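Local structure of protein transport protein HOFQ (Aggregatibacter actinomycetemcomitans, 2Y3M) at residues L32-D35 / T41-L44. The protein is a secretin of the competence machinery whose extra-membranous domains bind DNA and probably help to take it up across the outer membrane. Sequence-based numbering, arbitrary orientation.
Sequences LIID and TVSL
Asp35 and Ser43 form an antiparallel hydrogen-bonded pair of a β hairpin made by strands 31-36 and 42-48. Asp35 N reaches Ser43 O at 2.8 Å and Ser43 N returns to Asp35 O at 2.8 Å, both nearly straight, with N-H...O angles of 172° and 166°. Next along the ladder, Ile34 and Leu44 are a non-hydrogen-bonded pair, where CA-H...O contacts take over: Leu44 CA lies 3.4 Å from Ile33 O. Backbone hydrogen bonding between Ile33 and Gln45 continues the ladder.

Apolar side chains share one face. Leu44 CD2 lies beside Ile34 CG1 at 3.8 Å and also meets Leu32 CD1, whose chain slants across it. Leu32 has CG anti to its N (chi1 176°), which places Leu32 CD1 4.0 Å from Leu44 CB. Branched residues suit extended backbone: Ile34 CG2 meets Val42 CG2 at 3.9 Å, the two side chains pointing the same way. Leu21 of helix 18-26 touches both leucines.

The opposite face carries Asp35 and Ser43, along with Ile33. The short Ser43 side chain lies beside that of Asp35, Ser43 CB to Asp35 CB 4.1 Å, and also touches Arg11 of the second subunit, to which Asp35 OD2 makes a salt bridge. Ser43 and Leu44 pair with a strand of that chain, and Leu44 packs on its Trp67. The hairpin thus rests its leucines on its own helix, while backbone pairing, a carboxylate and apolar contact join it to the partner subunit.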
loop_
_atom_site.group_PDB
_atom_site.type_symbol
_atom_site.label_atom_id
_atom_site.label_comp_id
_atom_site.label_asym_id
_atom_site.label_seq_id
_atom_site.Cartn_x
_atom_site.Cartn_y
_atom_site.Cartn_z
ATOM N N LEU B 32 -6.637 -15.375 -7.899
ATOM C CA LEU B 32 -5.490 -14.823 -7.170
ATOM C C LEU B 32 -4.492 -15.901 -6.741
ATOM O O LEU B 32 -4.850 -16.846 -6.039
ATOM C CB LEU B 32 -5.966 -14.024 -5.953
ATOM C CG LEU B 32 -4.903 -13.452 -5.011
ATOM C CD1 LEU B 32 -4.159 -12.266 -5.637
ATOM C CD2 LEU B 32 -5.527 -13.057 -3.684
ATOM N N ILE B 33 -3.247 -15.763 -7.181
ATOM C CA ILE B 33 -2.170 -16.609 -6.673
ATOM C C ILE B 33 -1.240 -15.752 -5.819
ATOM O O ILE B 33 -0.582 -14.837 -6.320
ATOM C CB ILE B 33 -1.365 -17.319 -7.797
ATOM C CG1 ILE B 33 -2.302 -17.941 -8.840
ATOM C CG2 ILE B 33 -0.444 -18.385 -7.199
ATOM C CD1 ILE B 33 -1.619 -18.305 -10.158
ATOM N N ILE B 34 -1.233 -16.031 -4.519
ATOM C CA ILE B 34 -0.284 -15.422 -3.602
ATOM C C ILE B 34 0.985 -16.268 -3.592
ATOM O O ILE B 34 0.951 -17.462 -3.266
ATOM C CB ILE B 34 -0.854 -15.276 -2.163
ATOM C CG1 ILE B 34 -2.143 -14.442 -2.179
ATOM C CG2 ILE B 34 0.187 -14.636 -1.236
ATOM C CD1 ILE B 34 -3.034 -14.640 -0.972
ATOM N N ASP B 35 2.089 -15.637 -3.982
ATOM C CA ASP B 35 3.401 -16.257 -3.956
ATOM C C ASP B 35 4.220 -15.627 -2.828
ATOM O O ASP B 35 4.662 -14.475 -2.920
ATOM C CB ASP B 35 4.091 -16.120 -5.319
ATOM C CG ASP B 35 3.293 -16.779 -6.453
ATOM O OD1 ASP B 35 2.837 -17.930 -6.273
ATOM O OD2 ASP B 35 3.117 -16.151 -7.529
ATOM N N THR B 41 10.095 -11.868 -0.974
ATOM C CA THR B 41 8.951 -10.957 -0.881
ATOM C C THR B 41 7.618 -11.638 -1.232
ATOM O O THR B 41 7.589 -12.812 -1.602
ATOM C CB THR B 41 9.184 -9.672 -1.747
ATOM O OG1 THR B 41 8.019 -8.839 -1.714
ATOM C CG2 THR B 41 9.506 -10.030 -3.202
ATOM N N VAL B 42 6.518 -10.903 -1.096
ATOM C CA VAL B 42 5.207 -11.415 -1.490
ATOM C C VAL B 42 4.834 -10.914 -2.889
ATOM O O VAL B 42 5.008 -9.729 -3.207
ATOM C CB VAL B 42 4.101 -11.097 -0.428
ATOM C CG1 VAL B 42 3.961 -9.594 -0.202
ATOM C CG2 VAL B 42 2.758 -11.724 -0.809
ATOM N N SER B 43 4.355 -11.835 -3.722
ATOM C CA SER B 43 3.886 -11.511 -5.064
ATOM C C SER B 43 2.448 -11.965 -5.258
ATOM O O SER B 43 2.014 -12.968 -4.685
ATOM C CB SER B 43 4.777 -12.152 -6.129
ATOM O OG SER B 43 5.987 -11.430 -6.287
ATOM N N LEU B 44 1.712 -11.212 -6.068
ATOM C CA LEU B 44 0.347 -11.571 -6.433
ATOM C C LEU B 44 0.254 -11.774 -7.931
ATOM O O LEU B 44 0.718 -10.933 -8.711
ATOM C CB LEU B 44 -0.632 -10.476 -6.028
ATOM C CG LEU B 44 -0.653 -9.976 -4.592
ATOM C CD1 LEU B 44 -1.715 -8.893 -4.476
ATOM C CD2 LEU B 44 -0.907 -11.122 -3.610
#